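Local coordinates for protein luciferase-like enzymeAMP-CoA-ligase (Zophobas atratus, PDB 4W8O) that probably activates a carboxylic acid with ATP as an acyl-adenylate before transfer to coenzyme A, as a luciferase-like member of the AMP-forming ligase family, at residues G94-L100 with D178-F184; K193-S198 with A383-Y389; A270-Y275 with T296-S302. All coordinates share one frame; numbering follows the deposited sequence.

Contact 1. Residues G94-L100 with D178-F184; sequences GAKVVNL and DTAVMFF
The Phe184 ring brings the corner of its CE2 and CZ atoms to strand 96-99 and the residue after it. Asn99 O lies at its edge, in the ring plane, 3.7 Å from Phe184 CE2, while Val98 CG2 comes in obliquely at 3.5 Å from Phe184 CE2 and Leu100 CD2 approaches the same corner, also obliquely. Val98 turns CG2 away from its backbone N, toward the ring, and puts CG1 between N and the carbonyl carbon (chi1 61°); CG2 also rests on Met182 CB. The other side of the sheet carries Val97 and Val181, whose CG2 methyls meet at 4.1 Å. The strands run parallel: Val97 N donates to Ala180 O, and Val97 O takes the N-H of Met182 at 3.0 Å, almost in line with the carbonyl. Where the strands part, water bridges them, one molecule donating to both Ala95 O and Ala180 O, another accepting from Asn99 N and donating to Met182 O. CG of Lys96 lies against Thr179 CG2; beyond it, bends at chi2 (91°) and chi4 carry Lys96 NZ back to Thr179 O at 2.9 Å, in the carbonyl plane; Ser69 O is a second acceptor. A leucine at Lys96 would probably keep some packing on Thr179 but leave the carbonyls of Thr179 and Ser69 without this shared donor. Apolar side chains, the Phe184 ring among them, two backbone hydrogen bonds and water bridges thus join two neighbouring interior strands of a mainly parallel sheet, and the ammonium group, with the Asp178 carboxylate nearby but not touching, ties down the end where strand 179-184 begins.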
loop_
_atom_site.group_PDB
_atom_site.type_symbol
_atom_site.label_atom_id
_atom_site.label_comp_id
_atom_site.label_asym_id
_atom_site.label_seq_id
_atom_site.Cartn_x
_atom_site.Cartn_y
_atom_site.Cartn_z
ATOM N N GLY A 94 10.690 -12.777 9.234
ATOM C CA GLY A 94 9.921 -13.520 8.251
ATOM C C GLY A 94 8.475 -13.783 8.659
ATOM O O GLY A 94 7.784 -14.562 8.001
ATOM N N ALA A 95 8.011 -13.149 9.736
ATOM C CA ALA A 95 6.626 -13.315 10.182
ATOM C C ALA A 95 5.665 -12.597 9.215
ATOM O O ALA A 95 6.061 -11.674 8.485
ATOM C CB ALA A 95 6.450 -12.799 11.606
ATOM N N LYS A 96 4.417 -13.048 9.206
ATOM C CA LYS A 96 3.382 -12.476 8.353
ATOM C C LYS A 96 2.854 -11.223 9.040
ATOM O O LYS A 96 2.494 -11.280 10.219
ATOM C CB LYS A 96 2.231 -13.475 8.160
ATOM C CG LYS A 96 2.575 -14.699 7.321
ATOM C CD LYS A 96 3.086 -15.883 8.124
ATOM C CE LYS A 96 3.694 -16.948 7.216
ATOM N NZ LYS A 96 5.083 -16.620 6.771
ATOM N N VAL A 97 2.805 -10.107 8.323
ATOM C CA VAL A 97 2.284 -8.849 8.885
ATOM C C VAL A 97 0.982 -8.438 8.227
ATOM O O VAL A 97 0.806 -8.602 7.020
ATOM C CB VAL A 97 3.289 -7.674 8.805
ATOM C CG1 VAL A 97 4.554 -8.016 9.570
ATOM C CG2 VAL A 97 3.620 -7.295 7.360
ATOM N N VAL A 98 0.074 -7.903 9.040
ATOM C CA VAL A 98 -1.249 -7.506 8.582
ATOM C C VAL A 98 -1.779 -6.336 9.411
ATOM O O VAL A 98 -1.602 -6.290 10.624
ATOM C CB VAL A 98 -2.240 -8.701 8.609
ATOM C CG1 VAL A 98 -2.422 -9.253 10.016
ATOM C CG2 VAL A 98 -3.584 -8.294 8.017
ATOM N N ASN A 99 -2.432 -5.395 8.749
ATOM C CA ASN A 99 -2.971 -4.215 9.419
ATOM C C ASN A 99 -4.493 -4.202 9.456
ATOM O O ASN A 99 -5.152 -4.603 8.493
ATOM C CB ASN A 99 -2.440 -2.958 8.736
ATOM C CG ASN A 99 -0.926 -2.914 8.717
ATOM O OD1 ASN A 99 -0.310 -2.499 9.687
ATOM N ND2 ASN A 99 -0.313 -3.387 7.617
ATOM N N LEU A 100 -5.042 -3.751 10.583
ATOM C CA LEU A 100 -6.477 -3.535 10.731
ATOM C C LEU A 100 -6.789 -2.043 10.713
ATOM O O LEU A 100 -5.956 -1.229 11.094
ATOM C CB LEU A 100 -6.973 -4.121 12.044
ATOM C CG LEU A 100 -6.605 -5.572 12.319
ATOM C CD1 LEU A 100 -7.149 -5.963 13.677
ATOM C CD2 LEU A 100 -7.121 -6.512 11.241
ATOM N N ASP A 178 6.699 -17.992 0.690
ATOM C CA ASP A 178 5.817 -17.921 1.845
ATOM C C ASP A 178 5.186 -16.533 1.907
ATOM O O ASP A 178 5.691 -15.574 1.330
ATOM C CB ASP A 178 6.568 -18.169 3.160
ATOM C CG ASP A 178 6.938 -19.634 3.372
ATOM O OD1 ASP A 178 6.478 -20.515 2.602
ATOM O OD2 ASP A 178 7.709 -19.906 4.327
ATOM N N THR A 179 4.093 -16.446 2.647
ATOM C CA THR A 179 3.383 -15.198 2.845
ATOM C C THR A 179 4.217 -14.214 3.669
ATOM O O THR A 179 4.780 -14.576 4.709
ATOM C CB THR A 179 2.032 -15.473 3.525
ATOM O OG1 THR A 179 1.288 -16.387 2.712
ATOM C CG2 THR A 179 1.233 -14.185 3.723
ATOM N N ALA A 180 4.316 -12.983 3.173
ATOM C CA ALA A 180 4.997 -11.895 3.864
ATOM C C ALA A 180 4.019 -10.857 4.413
ATOM O O ALA A 180 4.172 -10.401 5.542
ATOM C CB ALA A 180 5.983 -11.222 2.919
ATOM N N VAL A 181 3.021 -10.496 3.606
ATOM C CA VAL A 181 2.053 -9.444 3.929
ATOM C C VAL A 181 0.647 -9.928 3.558
ATOM O O VAL A 181 0.476 -10.606 2.530
ATOM C CB VAL A 181 2.334 -8.149 3.125
ATOM C CG1 VAL A 181 1.395 -7.032 3.541
ATOM C CG2 VAL A 181 3.774 -7.693 3.286
ATOM N N MET A 182 -0.350 -9.558 4.371
ATOM C CA MET A 182 -1.753 -9.866 4.077
ATOM C C MET A 182 -2.623 -8.607 4.002
ATOM O O MET A 182 -2.329 -7.604 4.646
ATOM C CB MET A 182 -2.337 -10.850 5.101
ATOM C CG MET A 182 -1.733 -12.245 5.034
ATOM S SD MET A 182 -2.490 -13.481 6.108
ATOM C CE MET A 182 -1.983 -12.876 7.708
ATOM N N PHE A 183 -3.662 -8.672 3.168
ATOM C CA PHE A 183 -4.710 -7.654 3.087
ATOM C C PHE A 183 -6.054 -8.385 3.099
ATOM O O PHE A 183 -6.103 -9.617 3.193
ATOM C CB PHE A 183 -4.559 -6.791 1.826
ATOM C CG PHE A 183 -3.272 -6.015 1.777
ATOM C CD1 PHE A 183 -3.156 -4.797 2.417
ATOM C CD2 PHE A 183 -2.165 -6.517 1.098
ATOM C CE1 PHE A 183 -1.965 -4.081 2.388
ATOM C CE2 PHE A 183 -0.973 -5.815 1.074
ATOM C CZ PHE A 183 -0.873 -4.590 1.717
ATOM N N PHE A 184 -7.145 -7.637 3.032
ATOM C CA PHE A 184 -8.468 -8.229 3.123
ATOM C C PHE A 184 -9.310 -7.928 1.898
ATOM O O PHE A 184 -9.372 -6.788 1.449
ATOM C CB PHE A 184 -9.154 -7.739 4.384
ATOM C CG PHE A 184 -8.439 -8.149 5.635
ATOM C CD1 PHE A 184 -8.495 -9.458 6.074
ATOM C CD2 PHE A 184 -7.688 -7.235 6.355
ATOM C CE1 PHE A 184 -7.833 -9.848 7.227
ATOM C CE2 PHE A 184 -7.019 -7.618 7.504
ATOM C CZ PHE A 184 -7.099 -8.925 7.947
HETATM O O HOH W 1 6.801 -9.845 6.220
HETATM O O HOH W 2 -2.166 -5.091 5.929
#

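Contact 2. Residues K193-S198 with A383-Y389; sequences KAICHS and AMMTGYY
Ala383 O meets the edge of the His197 ring, 3.2 Å from His197 CE1, near the ring plane. Met385 follows on one face of that imidazole with its CB, set toward the rim, and Met385 CB also touches Ile195 CG2 at 3.8 Å. Both ring nitrogens of His197 have partners outside the pair, ND1 with Ser201 OG and NE2 with Ser325 O, which fixes the turn of the ring. Thr386 gives its backbone N-H to Cys196 O at 3.0 Å, nearly straight onto the carbonyl, while its CG2 packs on Ser198 CB; Ser198 is the N-cap of helix 199-211, its OG accepting from Ser201 N. Gly387, at a positive phi of 152° where a side chain would collide with the preceding carbonyl, accepts from Cys196 N through Gly387 O at 2.9 Å. Tyr388 and Ile195 form an antiparallel, non-hydrogen-bonded pair. Lys193 CB stands over one face of the Tyr388 ring, 3.7 Å from its centroid, a CH-pi contact only 5° off the normal; Lys193 CD continues across the ring to CE2, and Ile195 CG1 reaches the ring edge at CE1. Tyr389 donates its N-H to Ala194 O in the carbonyl plane and sets its CB against Ala194 CB. The Tyr389 ring, swung away from its own N (chi1 -170°), turns one edge to Cys196 SG, 5.2 Å from the ring centroid, a sulfur-aromatic contact. Strand 194-198 follows the probable phosphate-binding loop of the family. Three backbone hydrogen bonds, from Thr386, Gly387 and Tyr389, hold segment 383-389, with its short, weakly bonded strand, at one edge of the eight-stranded mixed sheet, and the CH-pi and sulfur-aromatic contacts fasten it further.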
loop_
_atom_site.group_PDB
_atom_site.type_symbol
_atom_site.label_atom_id
_atom_site.label_comp_id
_atom_site.label_asym_id
_atom_site.label_seq_id
_atom_site.Cartn_x
_atom_site.Cartn_y
_atom_site.Cartn_z
ATOM N N LYS A 193 -11.904 -11.939 3.056
ATOM C CA LYS A 193 -10.959 -13.040 3.176
ATOM C C LYS A 193 -9.568 -12.444 3.210
ATOM O O LYS A 193 -9.374 -11.299 2.798
ATOM C CB LYS A 193 -11.106 -13.990 1.999
ATOM C CG LYS A 193 -12.504 -14.589 1.886
ATOM C CD LYS A 193 -13.103 -14.349 0.509
ATOM C CE LYS A 193 -14.615 -14.441 0.517
ATOM N NZ LYS A 193 -15.046 -15.678 1.211
ATOM N N ALA A 194 -8.612 -13.212 3.723
ATOM C CA ALA A 194 -7.259 -12.719 3.903
ATOM C C ALA A 194 -6.438 -12.984 2.644
ATOM O O ALA A 194 -6.031 -14.110 2.376
ATOM C CB ALA A 194 -6.604 -13.350 5.121
ATOM N N ILE A 195 -6.234 -11.920 1.876
ATOM C CA ILE A 195 -5.369 -11.931 0.707
ATOM C C ILE A 195 -3.909 -12.112 1.138
ATOM O O ILE A 195 -3.395 -11.348 1.953
ATOM C CB ILE A 195 -5.475 -10.587 -0.036
ATOM C CG1 ILE A 195 -6.873 -10.402 -0.625
ATOM C CG2 ILE A 195 -4.410 -10.492 -1.123
ATOM C CD1 ILE A 195 -7.226 -8.953 -0.905
ATOM N N CYS A 196 -3.247 -13.122 0.595
ATOM C CA CYS A 196 -1.838 -13.378 0.923
ATOM C C CYS A 196 -0.913 -12.939 -0.193
ATOM O O CYS A 196 -1.056 -13.404 -1.333
ATOM C CB CYS A 196 -1.621 -14.869 1.182
ATOM S SG CYS A 196 -2.467 -15.444 2.667
ATOM N N HIS A 197 0.027 -12.046 0.125
ATOM C CA HIS A 197 1.164 -11.791 -0.755
ATOM C C HIS A 197 2.413 -12.444 -0.198
ATOM O O HIS A 197 2.681 -12.383 1.011
ATOM C CB HIS A 197 1.394 -10.297 -0.961
ATOM C CG HIS A 197 0.441 -9.691 -1.934
ATOM N ND1 HIS A 197 0.512 -9.936 -3.287
ATOM C CD2 HIS A 197 -0.636 -8.893 -1.750
ATOM C CE1 HIS A 197 -0.469 -9.297 -3.898
ATOM N NE2 HIS A 197 -1.181 -8.658 -2.988
ATOM N N SER A 198 3.177 -13.066 -1.094
ATOM C CA SER A 198 4.453 -13.650 -0.747
ATOM C C SER A 198 5.495 -12.551 -0.698
ATOM O O SER A 198 5.233 -11.414 -1.073
ATOM C CB SER A 198 4.860 -14.708 -1.778
ATOM O OG SER A 198 5.039 -14.134 -3.057
ATOM N N ALA A 383 3.126 -9.885 -9.528
ATOM C CA ALA A 383 2.681 -9.154 -8.335
ATOM C C ALA A 383 1.371 -9.700 -7.774
ATOM O O ALA A 383 0.846 -9.181 -6.799
ATOM C CB ALA A 383 2.510 -7.675 -8.660
ATOM N N MET A 384 0.849 -10.742 -8.397
ATOM C CA MET A 384 -0.431 -11.322 -8.026
ATOM C C MET A 384 -0.345 -12.038 -6.677
ATOM O O MET A 384 0.660 -12.686 -6.368
ATOM C CB MET A 384 -0.833 -12.338 -9.096
ATOM C CG MET A 384 -2.301 -12.348 -9.464
ATOM S SD MET A 384 -2.510 -12.855 -11.191
ATOM C CE MET A 384 -1.498 -14.339 -11.254
ATOM N N MET A 385 -1.413 -11.926 -5.892
ATOM C CA MET A 385 -1.565 -12.693 -4.649
ATOM C C MET A 385 -1.402 -14.187 -4.896
ATOM O O MET A 385 -1.762 -14.689 -5.969
ATOM C CB MET A 385 -2.934 -12.442 -4.017
ATOM C CG MET A 385 -4.128 -12.911 -4.835
ATOM S SD MET A 385 -5.674 -12.841 -3.902
ATOM C CE MET A 385 -6.797 -13.522 -5.120
ATOM N N THR A 386 -0.872 -14.883 -3.892
ATOM C CA THR A 386 -0.695 -16.325 -3.965
ATOM C C THR A 386 -1.979 -17.089 -3.655
ATOM O O THR A 386 -2.107 -18.233 -4.053
ATOM C CB THR A 386 0.412 -16.822 -3.009
ATOM O OG1 THR A 386 0.147 -16.356 -1.682
ATOM C CG2 THR A 386 1.747 -16.315 -3.453
ATOM N N GLY A 387 -2.920 -16.466 -2.952
ATOM C CA GLY A 387 -4.153 -17.146 -2.552
ATOM C C GLY A 387 -4.711 -16.541 -1.284
ATOM O O GLY A 387 -4.270 -15.466 -0.872
ATOM N N TYR A 388 -5.692 -17.208 -0.675
ATOM C CA TYR A 388 -6.228 -16.763 0.615
ATOM C C TYR A 388 -5.579 -17.574 1.744
ATOM O O TYR A 388 -5.155 -18.706 1.535
ATOM C CB TYR A 388 -7.761 -16.897 0.670
ATOM C CG TYR A 388 -8.556 -15.950 -0.236
ATOM C CD1 TYR A 388 -8.086 -14.668 -0.556
ATOM C CD2 TYR A 388 -9.803 -16.326 -0.734
ATOM C CE1 TYR A 388 -8.827 -13.809 -1.360
ATOM C CE2 TYR A 388 -10.552 -15.465 -1.533
ATOM C CZ TYR A 388 -10.058 -14.209 -1.847
ATOM O OH TYR A 388 -10.798 -13.357 -2.645
ATOM N N TYR A 389 -5.518 -16.990 2.937
ATOM C CA TYR A 389 -4.819 -17.595 4.070
ATOM C C TYR A 389 -5.429 -18.935 4.476
ATOM O O TYR A 389 -4.721 -19.928 4.613
ATOM C CB TYR A 389 -4.831 -16.630 5.257
ATOM C CG TYR A 389 -3.947 -17.023 6.417
ATOM C CD1 TYR A 389 -2.591 -17.316 6.227
ATOM C CD2 TYR A 389 -4.448 -17.065 7.710
ATOM C CE1 TYR A 389 -1.772 -17.654 7.298
ATOM C CE2 TYR A 389 -3.644 -17.415 8.783
ATOM C CZ TYR A 389 -2.307 -17.698 8.575
ATOM O OH TYR A 389 -1.514 -18.041 9.645
#

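Contact 3. Residues A270-Y275 with T296-S302; sequences APIYTY and TGGTPMS
Pro271 sits in a curve of segment 296-302, its ring atoms turned to different partners. Pro271 CD faces Thr296 OG1 at 3.3 Å and also Gly297 O, Pro271 CG lies 3.2 Å from Thr299 O and beside Thr299 OG1, and Pro271 CB touches Met301 CE at 3.9 Å. The Pro271 ring crosses both threonine side chains obliquely. A chi1 of -164° points the Thr296 hydroxyl away from its own amide nitrogen, and OG1 bonds to Val269 O; its closeness to Pro271 N is packing, since that nitrogen has no hydrogen. Met301 starts out extended and bends at chi3 (-74°), so that its methyl meets Thr274 OG1 tip to tip. That hydroxyl donates to Pro271 O, in the carbonyl plane, and Pro271 O also takes the N-H of Thr274 at 2.9 Å from Thr274 N; Gln305 NE2 is a further partner of Thr274 OG1. Tyr275 points its OH at Ser302, 3.5 Å from Ser302 OG, and two waters complete the link: one joins Tyr275 OH to Ser302 N, the other joins it to Ser302 OG. A third water lies between Ile272 N and Thr299 OG1, 2.6 Å from the latter. Ser302 OG also accepts from Gln305 N, capping helix 303-312. The contact brings the turn leading into helix 274-278 against the loop after strand 293-297, within a beta-alpha-beta unit; Thr296 also lines the pocket that holds the polyether, probably a crystallisation additive. With no direct hydrogen bond across it, the contact rests on packing round Pro271, the Met301 methyl against Thr274, and water bridges.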
loop_
_atom_site.group_PDB
_atom_site.type_symbol
_atom_site.label_atom_id
_atom_site.label_comp_id
_atom_site.label_asym_id
_atom_site.label_seq_id
_atom_site.Cartn_x
_atom_site.Cartn_y
_atom_site.Cartn_z
ATOM N N ALA A 270 -7.284 10.157 -2.400
ATOM C CA ALA A 270 -8.439 9.825 -3.223
ATOM C C ALA A 270 -9.029 11.098 -3.849
ATOM O O ALA A 270 -8.867 12.200 -3.297
ATOM C CB ALA A 270 -9.477 9.073 -2.402
ATOM N N PRO A 271 -9.686 10.964 -5.016
ATOM C CA PRO A 271 -10.178 12.142 -5.737
ATOM C C PRO A 271 -11.010 13.105 -4.899
ATOM O O PRO A 271 -10.840 14.316 -5.011
ATOM C CB PRO A 271 -11.052 11.537 -6.842
ATOM C CG PRO A 271 -10.456 10.200 -7.092
ATOM C CD PRO A 271 -9.975 9.719 -5.753
ATOM N N ILE A 272 -11.899 12.568 -4.070
ATOM C CA ILE A 272 -12.867 13.405 -3.364
ATOM C C ILE A 272 -12.222 14.429 -2.418
ATOM O O ILE A 272 -12.730 15.538 -2.284
ATOM C CB ILE A 272 -13.919 12.559 -2.623
ATOM C CG1 ILE A 272 -15.093 13.454 -2.203
ATOM C CG2 ILE A 272 -13.295 11.823 -1.438
ATOM C CD1 ILE A 272 -16.322 12.686 -1.782
ATOM N N TYR A 273 -11.090 14.080 -1.808
ATOM C CA TYR A 273 -10.357 15.018 -0.956
ATOM C C TYR A 273 -9.620 16.121 -1.736
ATOM O O TYR A 273 -9.258 17.142 -1.146
ATOM C CB TYR A 273 -9.361 14.281 -0.052
ATOM C CG TYR A 273 -10.018 13.345 0.941
ATOM C CD1 TYR A 273 -10.627 13.830 2.090
ATOM C CD2 TYR A 273 -10.024 11.965 0.725
ATOM C CE1 TYR A 273 -11.228 12.976 2.999
ATOM C CE2 TYR A 273 -10.622 11.102 1.625
ATOM C CZ TYR A 273 -11.221 11.615 2.756
ATOM O OH TYR A 273 -11.811 10.757 3.640
ATOM N N THR A 274 -9.407 15.942 -3.039
ATOM C CA THR A 274 -8.723 16.979 -3.834
ATOM C C THR A 274 -9.529 18.265 -3.940
ATOM O O THR A 274 -8.966 19.320 -4.192
ATOM C CB THR A 274 -8.387 16.536 -5.269
ATOM O OG1 THR A 274 -9.590 16.252 -5.989
ATOM C CG2 THR A 274 -7.477 15.329 -5.264
ATOM N N TYR A 275 -10.844 18.161 -3.755
ATOM C CA TYR A 275 -11.720 19.328 -3.744
ATOM C C TYR A 275 -11.400 20.272 -2.590
ATOM O O TYR A 275 -11.666 21.469 -2.691
ATOM C CB TYR A 275 -13.197 18.907 -3.732
ATOM C CG TYR A 275 -13.656 18.372 -5.073
ATOM C CD1 TYR A 275 -13.532 17.026 -5.391
ATOM C CD2 TYR A 275 -14.188 19.224 -6.036
ATOM C CE1 TYR A 275 -13.930 16.542 -6.626
ATOM C CE2 TYR A 275 -14.585 18.748 -7.273
ATOM C CZ TYR A 275 -14.456 17.409 -7.561
ATOM O OH TYR A 275 -14.859 16.944 -8.792
ATOM N N THR A 296 -3.560 9.666 -7.668
ATOM C CA THR A 296 -4.929 9.498 -7.250
ATOM C C THR A 296 -5.568 8.347 -7.994
ATOM O O THR A 296 -4.978 7.779 -8.908
ATOM C CB THR A 296 -5.722 10.820 -7.431
ATOM O OG1 THR A 296 -6.947 10.757 -6.694
ATOM C CG2 THR A 296 -6.012 11.107 -8.917
ATOM N N GLY A 297 -6.767 7.989 -7.565
ATOM C CA GLY A 297 -7.554 6.939 -8.201
ATOM C C GLY A 297 -8.451 6.321 -7.158
ATOM O O GLY A 297 -8.386 6.701 -5.985
ATOM N N GLY A 298 -9.281 5.369 -7.579
ATOM C CA GLY A 298 -10.137 4.622 -6.658
ATOM C C GLY A 298 -11.599 4.962 -6.809
ATOM O O GLY A 298 -12.465 4.118 -6.580
ATOM N N THR A 299 -11.876 6.210 -7.156
ATOM C CA THR A 299 -13.201 6.633 -7.590
ATOM C C THR A 299 -12.942 7.549 -8.787
ATOM O O THR A 299 -11.802 7.950 -9.000
ATOM C CB THR A 299 -13.964 7.362 -6.457
ATOM O OG1 THR A 299 -13.182 8.460 -5.974
ATOM C CG2 THR A 299 -14.257 6.409 -5.305
ATOM N N PRO A 300 -13.978 7.869 -9.580
ATOM C CA PRO A 300 -13.734 8.661 -10.792
ATOM C C PRO A 300 -13.454 10.142 -10.525
ATOM O O PRO A 300 -13.966 10.703 -9.554
ATOM C CB PRO A 300 -15.038 8.502 -11.578
ATOM C CG PRO A 300 -16.073 8.251 -10.537
ATOM C CD PRO A 300 -15.390 7.463 -9.458
ATOM N N MET A 301 -12.637 10.760 -11.379
ATOM C CA MET A 301 -12.366 12.193 -11.299
ATOM C C MET A 301 -12.890 12.933 -12.524
ATOM O O MET A 301 -12.590 12.560 -13.653
ATOM C CB MET A 301 -10.871 12.468 -11.173
ATOM C CG MET A 301 -10.566 13.959 -11.111
ATOM S SD MET A 301 -8.862 14.345 -10.714
ATOM C CE MET A 301 -8.842 13.945 -8.966
ATOM N N SER A 302 -13.641 14.002 -12.283
ATOM C CA SER A 302 -14.180 14.833 -13.355
ATOM C C SER A 302 -13.067 15.601 -14.058
ATOM O O SER A 302 -12.071 15.975 -13.440
ATOM C CB SER A 302 -15.197 15.836 -12.803
ATOM O OG SER A 302 -14.545 16.991 -12.294
HETATM O O HOH W 3 -12.694 9.721 -3.756
HETATM O O HOH W 4 -13.760 14.467 -9.152
HETATM O O HOH W 5 -15.823 18.704 -10.579
#

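Contacts 1 and 2 are neighbours in one mixed sheet, their centres about 9 Å apart: strand 179-184 of the first lies antiparallel to strand 194-198 of the second, and Ala180 and Val181 both face His197 in a classic beta bulge. Contact 1 is buried in the interior of that sheet, whereas contact 2 is partly buried and adds an edge strand. Contact 3, partly buried with several exposed residues, lies at the end of a strand of the other mixed sheet, its centre about 27 Å from that of contact 2 and within the chain loop contact 2 closes. Backbone hydrogen bonds hold each of contacts 1 and 2, whereas contact 3 has none across it and relies on packing and bridging water.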